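Local coordinates for cupin 2 conserved barrel domain protein (Leptotrichia buccalis, PDB 3RNS) that is of unknown function but belongs to the cupin superfamily, whose conserved beta-barrel domain often serves as a scaffold for small-molecule or metal sites, at residues 10-15 with 191-196; 174-179 with 200-205; 183-188 with 212-217. One frame throughout, in Å; residues are numbered along the deposited sequence.

Contact 1: 10-15 with 191-196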
# COMPACT_ATOMS: atom_id res chain seq x y z
N ALA A 10 4.82 -14.40 1.02
CA ALA A 10 4.23 -15.33 0.07
C ALA A 10 2.92 -15.89 0.60
O ALA A 10 2.63 -17.07 0.41
CB ALA A 10 5.23 -16.46 -0.28
N LYS A 11 2.14 -15.03 1.25
CA LYS A 11 0.90 -15.41 1.91
C LYS A 11 -0.09 -14.22 1.89
O LYS A 11 0.32 -13.10 2.19
CB LYS A 11 1.23 -15.80 3.36
CG LYS A 11 0.06 -15.92 4.31
CD LYS A 11 0.48 -16.36 5.72
CE LYS A 11 0.56 -17.90 5.86
NZ LYS A 11 1.81 -18.56 5.29
N PRO A 12 -1.37 -14.47 1.55
CA PRO A 12 -2.36 -13.36 1.59
C PRO A 12 -2.67 -13.00 3.03
O PRO A 12 -2.82 -13.88 3.83
CB PRO A 12 -3.58 -13.95 0.91
CG PRO A 12 -3.45 -15.40 1.11
CD PRO A 12 -1.96 -15.71 1.04
N ILE A 13 -2.70 -11.70 3.31
CA ILE A 13 -2.99 -11.16 4.62
C ILE A 13 -4.00 -10.04 4.47
O ILE A 13 -3.83 -9.16 3.62
CB ILE A 13 -1.71 -10.53 5.29
CG1 ILE A 13 -0.61 -11.60 5.41
CG2 ILE A 13 -2.07 -9.95 6.72
CD1 ILE A 13 0.83 -11.04 5.44
N ASN A 14 -5.04 -10.08 5.29
CA ASN A 14 -6.01 -9.02 5.32
C ASN A 14 -5.65 -7.96 6.39
O ASN A 14 -5.86 -8.18 7.56
CB ASN A 14 -7.38 -9.63 5.58
CG ASN A 14 -8.48 -8.62 5.69
OD1 ASN A 14 -8.31 -7.42 5.52
ND2 ASN A 14 -9.66 -9.11 6.09
N PHE A 15 -5.15 -6.79 5.96
CA PHE A 15 -4.69 -5.75 6.92
C PHE A 15 -5.83 -5.23 7.75
O PHE A 15 -5.64 -4.90 8.91
CB PHE A 15 -3.97 -4.59 6.21
CG PHE A 15 -2.62 -4.97 5.66
CD1 PHE A 15 -2.00 -6.13 6.06
CD2 PHE A 15 -1.98 -4.16 4.75
CE1 PHE A 15 -0.72 -6.45 5.60
CE2 PHE A 15 -0.73 -4.47 4.29
CZ PHE A 15 -0.10 -5.61 4.70
N LYS A 191 5.31 -21.35 -6.01
CA LYS A 191 4.14 -21.58 -5.19
C LYS A 191 2.99 -20.56 -5.38
O LYS A 191 3.20 -19.40 -5.17
CB LYS A 191 4.52 -21.54 -3.75
CG LYS A 191 3.38 -21.84 -2.88
CD LYS A 191 3.70 -21.40 -1.52
CE LYS A 191 3.33 -19.97 -1.30
NZ LYS A 191 3.78 -19.63 0.05
N PRO A 192 1.77 -21.03 -5.73
CA PRO A 192 0.59 -20.20 -6.01
C PRO A 192 -0.26 -19.83 -4.79
O PRO A 192 -0.35 -20.57 -3.82
CB PRO A 192 -0.23 -21.08 -6.96
CG PRO A 192 0.29 -22.47 -6.77
CD PRO A 192 1.44 -22.46 -5.82
N PHE A 193 -0.85 -18.64 -4.83
CA PHE A 193 -1.77 -18.22 -3.80
C PHE A 193 -2.56 -17.07 -4.38
O PHE A 193 -2.08 -16.31 -5.27
CB PHE A 193 -1.05 -17.84 -2.49
CG PHE A 193 0.04 -16.81 -2.65
CD1 PHE A 193 1.30 -17.17 -3.02
CD2 PHE A 193 -0.22 -15.49 -2.40
CE1 PHE A 193 2.29 -16.22 -3.18
CE2 PHE A 193 0.76 -14.53 -2.52
CZ PHE A 193 2.02 -14.90 -2.95
N ILE A 194 -3.81 -17.00 -3.95
CA ILE A 194 -4.72 -16.01 -4.41
C ILE A 194 -4.70 -14.87 -3.41
O ILE A 194 -4.78 -15.09 -2.18
CB ILE A 194 -6.18 -16.52 -4.42
CG1 ILE A 194 -6.31 -17.77 -5.27
CG2 ILE A 194 -7.11 -15.37 -4.83
CD1 ILE A 194 -5.81 -17.63 -6.60
N VAL A 195 -4.65 -13.65 -3.93
CA VAL A 195 -4.80 -12.44 -3.12
C VAL A 195 -6.08 -11.74 -3.60
O VAL A 195 -6.20 -11.39 -4.78
CB VAL A 195 -3.58 -11.54 -3.26
CG1 VAL A 195 -3.70 -10.29 -2.35
CG2 VAL A 195 -2.35 -12.35 -2.91
N LYS A 196 -7.05 -11.63 -2.70
CA LYS A 196 -8.33 -11.06 -3.00
C LYS A 196 -8.38 -9.59 -2.72
O LYS A 196 -7.46 -9.02 -2.10
CB LYS A 196 -9.38 -11.74 -2.18
CG LYS A 196 -9.45 -13.23 -2.43
CD LYS A 196 -10.53 -13.82 -1.51
CE LYS A 196 -10.76 -15.31 -1.74
NZ LYS A 196 -10.68 -15.69 -3.20
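A10, K11 and P12 pack against F193, and K191 reaches A10, in a side-chain contact where the borders of two sheets meet. Segment 10-15 carries the weakly bonded outer strand 13-14 of the six-stranded sheet; the touching residues, A10 to P12, are the loop leading into it. Segment 191-196 is the outer strand of the four-stranded sheet of the C-terminal cupin domain. No backbone hydrogen bond joins the two, so the contact is made by side chains against the other segment's backbone and side chains. The peptide link between A10 and K11 lies across one face of the F193 ring: A10 O sits 3.6 Å above the ring plane, displaced toward the rim, with K11 N on the same face. With CG between the backbone N and the carbonyl carbon (chi1 54°), the F193 ring lies with that face under the A10-K11 peptide. P12 comes in obliquely, its CD 3.9 Å from F193 CD2, while its CB rests 3.5 Å from I194 O and more loosely against V195 CG2. At the other end K191 bends at chi3 (88°) and brings NZ to A10 O at 2.8 Å, a hydrogen bond whose donor is tilted 17° from the carbonyl plane; A10 CB lies alongside, 3.5 Å from K191 NZ. F193 also touches A201 on strand 199-203. A10 O thus meets an ammonium group and an aromatic face together. The lysine charge would probably polarise this carbonyl; K11 NZ, 5.7 Å from K191 NZ, would probably add mild repulsion, partly offset by K11's long, weak ion pair with E8.

Contact 2: 174-179 with 200-205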
# COMPACT_ATOMS: atom_id res chain seq x y z
N ASP A 174 12.07 -6.13 -1.38
CA ASP A 174 10.84 -6.78 -0.99
C ASP A 174 9.70 -5.95 -1.51
O ASP A 174 9.71 -4.74 -1.38
CB ASP A 174 10.70 -6.91 0.53
CG ASP A 174 11.79 -7.76 1.17
OD1 ASP A 174 11.95 -8.96 0.78
OD2 ASP A 174 12.52 -7.22 2.06
N ALA A 175 8.71 -6.61 -2.10
CA ALA A 175 7.55 -5.93 -2.62
C ALA A 175 6.33 -6.29 -1.79
O ALA A 175 6.05 -7.47 -1.57
CB ALA A 175 7.28 -6.35 -4.02
N LEU A 176 5.56 -5.29 -1.44
CA LEU A 176 4.24 -5.49 -0.90
C LEU A 176 3.22 -5.23 -2.02
O LEU A 176 3.19 -4.15 -2.62
CB LEU A 176 3.99 -4.50 0.27
CG LEU A 176 2.57 -4.65 0.85
CD1 LEU A 176 2.51 -5.95 1.73
CD2 LEU A 176 2.20 -3.34 1.60
N VAL A 177 2.37 -6.19 -2.29
CA VAL A 177 1.28 -6.01 -3.25
C VAL A 177 -0.04 -5.99 -2.49
O VAL A 177 -0.20 -6.72 -1.47
CB VAL A 177 1.32 -7.09 -4.36
CG1 VAL A 177 2.66 -6.97 -5.13
CG2 VAL A 177 1.14 -8.52 -3.80
N THR A 178 -0.92 -5.10 -2.89
CA THR A 178 -2.26 -5.01 -2.34
C THR A 178 -3.27 -5.01 -3.50
O THR A 178 -3.16 -4.18 -4.42
CB THR A 178 -2.48 -3.71 -1.51
OG1 THR A 178 -1.44 -3.60 -0.52
CG2 THR A 178 -3.82 -3.76 -0.76
N VAL A 179 -4.29 -5.87 -3.41
CA VAL A 179 -5.23 -5.99 -4.47
C VAL A 179 -6.34 -5.02 -4.21
O VAL A 179 -6.98 -5.08 -3.17
CB VAL A 179 -5.75 -7.41 -4.62
CG1 VAL A 179 -6.96 -7.48 -5.62
CG2 VAL A 179 -4.57 -8.33 -5.09
N SER A 200 -3.30 -8.28 1.00
CA SER A 200 -1.96 -7.95 0.60
C SER A 200 -1.04 -9.14 0.75
O SER A 200 -1.35 -10.11 1.44
CB SER A 200 -1.44 -6.80 1.46
OG SER A 200 -2.34 -5.69 1.50
N ALA A 201 0.13 -9.06 0.15
CA ALA A 201 1.16 -10.07 0.33
C ALA A 201 2.54 -9.48 0.09
O ALA A 201 2.72 -8.52 -0.69
CB ALA A 201 0.92 -11.31 -0.67
N VAL A 202 3.54 -10.11 0.68
CA VAL A 202 4.92 -9.73 0.43
C VAL A 202 5.57 -10.71 -0.53
O VAL A 202 5.51 -11.93 -0.33
CB VAL A 202 5.75 -9.63 1.75
CG1 VAL A 202 7.24 -9.33 1.45
CG2 VAL A 202 5.17 -8.54 2.62
N LEU A 203 6.21 -10.18 -1.58
CA LEU A 203 6.98 -10.96 -2.52
C LEU A 203 8.40 -10.62 -2.17
O LEU A 203 8.84 -9.49 -2.43
CB LEU A 203 6.65 -10.58 -3.98
CG LEU A 203 5.18 -10.34 -4.35
CD1 LEU A 203 5.03 -9.85 -5.82
CD2 LEU A 203 4.42 -11.62 -4.10
N PRO A 204 9.13 -11.58 -1.58
CA PRO A 204 10.48 -11.29 -1.07
C PRO A 204 11.58 -11.08 -2.11
O PRO A 204 11.53 -11.62 -3.23
CB PRO A 204 10.79 -12.51 -0.20
CG PRO A 204 10.01 -13.61 -0.86
CD PRO A 204 8.76 -12.98 -1.41
N ALA A 205 12.58 -10.32 -1.67
CA ALA A 205 13.69 -9.86 -2.51
C ALA A 205 14.41 -11.05 -3.10
O ALA A 205 14.57 -12.04 -2.43
CB ALA A 205 14.71 -9.00 -1.68
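D174 and A205 meet at the end of a regular antiparallel pairing, where the chain has left strand 200-203 but is still held by an aspartate. From the D174 backbone, CB passes V202 CG1 at 4.3 Å, a loose apolar brush. CG then sits anti to the carbonyl carbon (chi1 -62°), which swings the carboxylate along the partner chain toward the P204-A205 link. OD1 makes the contact: it accepts A205 N at 2.9 Å, the donor lying 36° out of the carboxylate plane, and it also lies 3.3 Å from P204 CA. One side-chain oxygen therefore takes over the pairing just past L203, the last residue of the strand.

Inward from there the ladder is orderly. A175 and L203 form a hydrogen-bonded pair, as do V177 and A201, and between them L176 faces V202 in a non-hydrogen-bonded pair. Strands 174-180 and 199-203 are antiparallel neighbours in the six-stranded sheet of the cupin beta-barrel, although two strands of the other sheet, 183-188 and 191-196, come between them in the chain; strand 218-225 lies on the far flank of 174-180. The two faces differ. On one, the V177 and L203 side chains cross at about a right angle, V177 CG1 3.8 Å from L203 CD1, while V177 CG2 approaches A201 CB; Y186 and L222 continue that apolar layer. On the other, L176 CD1 meets V202 CG2 at 3.8 Å, the side chains again nearly perpendicular.

At the opposite end the same face turns polar. T178 OG1 and S200 OG share a hydrogen bond of 3.0 Å, either hydroxyl able to donate, while T178 CG2 leans on S200 OG at 3.3 Å.

Contact 3: 183-188 with 212-217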
# COMPACT_ATOMS: atom_id res chain seq x y z
N GLU A 183 -9.40 -10.19 -7.93
CA GLU A 183 -8.49 -11.03 -7.23
C GLU A 183 -7.46 -11.53 -8.19
O GLU A 183 -7.73 -11.68 -9.39
CB GLU A 183 -9.18 -12.18 -6.49
CG GLU A 183 -9.81 -13.18 -7.34
CD GLU A 183 -10.37 -14.41 -6.56
OE1 GLU A 183 -9.96 -15.55 -6.94
OE2 GLU A 183 -11.21 -14.24 -5.62
N GLY A 184 -6.26 -11.69 -7.65
CA GLY A 184 -5.11 -12.08 -8.46
C GLY A 184 -4.45 -13.32 -7.96
O GLY A 184 -4.53 -13.65 -6.76
N LYS A 185 -3.83 -14.05 -8.87
CA LYS A 185 -3.13 -15.26 -8.52
C LYS A 185 -1.65 -15.00 -8.58
O LYS A 185 -1.08 -14.71 -9.65
CB LYS A 185 -3.50 -16.39 -9.43
CG LYS A 185 -2.75 -17.66 -9.08
CD LYS A 185 -3.51 -18.85 -9.63
CE LYS A 185 -2.78 -20.17 -9.45
NZ LYS A 185 -3.00 -21.03 -10.66
N TYR A 186 -1.00 -15.05 -7.43
CA TYR A 186 0.44 -14.79 -7.37
C TYR A 186 1.23 -16.06 -7.19
O TYR A 186 0.69 -17.07 -6.76
CB TYR A 186 0.76 -13.83 -6.24
CG TYR A 186 0.27 -12.45 -6.48
CD1 TYR A 186 1.13 -11.45 -6.92
CD2 TYR A 186 -1.06 -12.12 -6.25
CE1 TYR A 186 0.66 -10.17 -7.13
CE2 TYR A 186 -1.53 -10.85 -6.50
CZ TYR A 186 -0.67 -9.88 -6.91
OH TYR A 186 -1.14 -8.60 -7.14
N TYR A 187 2.48 -16.03 -7.62
CA TYR A 187 3.38 -17.13 -7.41
C TYR A 187 4.67 -16.59 -6.82
O TYR A 187 5.17 -15.53 -7.25
CB TYR A 187 3.72 -17.85 -8.71
CG TYR A 187 2.56 -18.44 -9.49
CD1 TYR A 187 2.27 -19.81 -9.47
CD2 TYR A 187 1.79 -17.64 -10.30
CE1 TYR A 187 1.22 -20.33 -10.23
CE2 TYR A 187 0.76 -18.13 -11.04
CZ TYR A 187 0.47 -19.48 -11.01
OH TYR A 187 -0.61 -19.90 -11.80
N VAL A 188 5.19 -17.31 -5.84
CA VAL A 188 6.53 -17.02 -5.31
C VAL A 188 7.30 -18.31 -5.35
O VAL A 188 6.89 -19.28 -4.73
CB VAL A 188 6.49 -16.44 -3.86
CG1 VAL A 188 7.92 -16.40 -3.23
CG2 VAL A 188 5.88 -15.03 -3.88
N GLU A 212 -0.86 -13.60 -12.30
CA GLU A 212 -1.76 -13.92 -13.36
C GLU A 212 -3.16 -13.51 -12.96
O GLU A 212 -3.58 -13.74 -11.80
CB GLU A 212 -1.62 -15.43 -13.56
CG GLU A 212 -2.58 -16.07 -14.42
CD GLU A 212 -2.38 -17.63 -14.48
OE1 GLU A 212 -1.55 -18.22 -13.72
OE2 GLU A 212 -3.10 -18.25 -15.31
N ALA A 213 -3.89 -12.90 -13.89
CA ALA A 213 -5.33 -12.68 -13.71
C ALA A 213 -6.04 -13.97 -14.11
O ALA A 213 -6.51 -14.14 -15.23
CB ALA A 213 -5.81 -11.45 -14.57
N GLU A 214 -6.12 -14.90 -13.19
CA GLU A 214 -6.53 -16.26 -13.52
C GLU A 214 -8.05 -16.39 -13.74
O GLU A 214 -8.45 -16.90 -14.73
CB GLU A 214 -6.10 -17.20 -12.40
CG GLU A 214 -6.44 -18.68 -12.66
CD GLU A 214 -6.38 -19.55 -11.38
OE1 GLU A 214 -6.83 -19.10 -10.28
OE2 GLU A 214 -5.88 -20.68 -11.49
N THR A 215 -8.86 -15.92 -12.82
CA THR A 215 -10.31 -16.11 -12.86
C THR A 215 -11.06 -14.80 -13.19
O THR A 215 -12.22 -14.85 -13.56
CB THR A 215 -10.84 -16.57 -11.50
OG1 THR A 215 -10.40 -15.63 -10.51
CG2 THR A 215 -10.31 -17.96 -11.13
N GLU A 216 -10.43 -13.64 -13.04
CA GLU A 216 -11.12 -12.40 -13.37
C GLU A 216 -10.15 -11.23 -13.46
O GLU A 216 -8.99 -11.38 -13.16
CB GLU A 216 -12.16 -12.09 -12.30
CG GLU A 216 -11.53 -11.84 -10.91
CD GLU A 216 -12.61 -11.75 -9.77
OE1 GLU A 216 -13.24 -10.67 -9.57
OE2 GLU A 216 -12.82 -12.79 -9.07
N ASN A 217 -10.64 -10.09 -13.90
CA ASN A 217 -9.82 -8.89 -13.95
C ASN A 217 -9.41 -8.46 -12.55
O ASN A 217 -10.15 -8.63 -11.59
CB ASN A 217 -10.55 -7.71 -14.58
CG ASN A 217 -11.17 -8.00 -15.97
OD1 ASN A 217 -10.75 -8.86 -16.74
ND2 ASN A 217 -12.17 -7.19 -16.30
O HOH W 1 -7.44 -14.10 -10.76
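K185 and E214 form a salt bridge, K185 NZ to E214 OE2 at 3.0 Å, with the ammonium approaching 61° out of the carboxylate plane. The same NZ donates to Y187 OH at 2.9 Å, and that hydroxyl in turn donates a hydrogen bond to E212 OE1 at 2.7 Å. OE1 lies at the ring's edge in its plane, and the Y187 ring and the E212 carboxylate are nearly coplanar, 16° apart. K185 gets there by an extended chain, its CG anti to the backbone N (chi1 179°), bent only at the last torsion. A methionine in its place would probably leave E214 without its charged mate and Y187 OH without this donor.

Behind these groups stands an antiparallel hydrogen-bonded pair, K185 N to E212 O at 3.0 Å and E212 N to K185 O at 2.9 Å, which puts the K185 and E212 side chains on one face. An inverse gamma turn at A213 then swings E214 round to meet the lysine. Further along, a water receives T215 N at 3.1 Å and donates to E183 O at 2.8 Å, and the carboxylate of E183 is salt-bridged to K196. Strand 183-188 runs between strands 209-212 and 191-196 in the four-stranded sheet, while Y186 turns away from this contact to pack on V177 and M220.

All three contacts lie in or against the C-terminal cupin barrel, to which segment 10-15 is added from near the N-terminus, and are on the same side of the chain's centre. Contacts 1 and 2, centres about 9 Å apart, both reach the six-stranded sheet: I13 N lies 2.8 Å from S200 O, a probable hydrogen bond that lays strand 13-14 beside 199-203. Contacts 1 and 3, about 10 Å between centres, both reach the four-stranded sheet, with a probable hydrogen bond between F193 O and Y186 N at 2.7 Å. Contacts 2 and 3, about 14 Å between centres, meet across the two sheets by side-chain packing, with V177 CG2 3.7 Å from Y186 CE1. With the function unknown, none can be assigned to an active site.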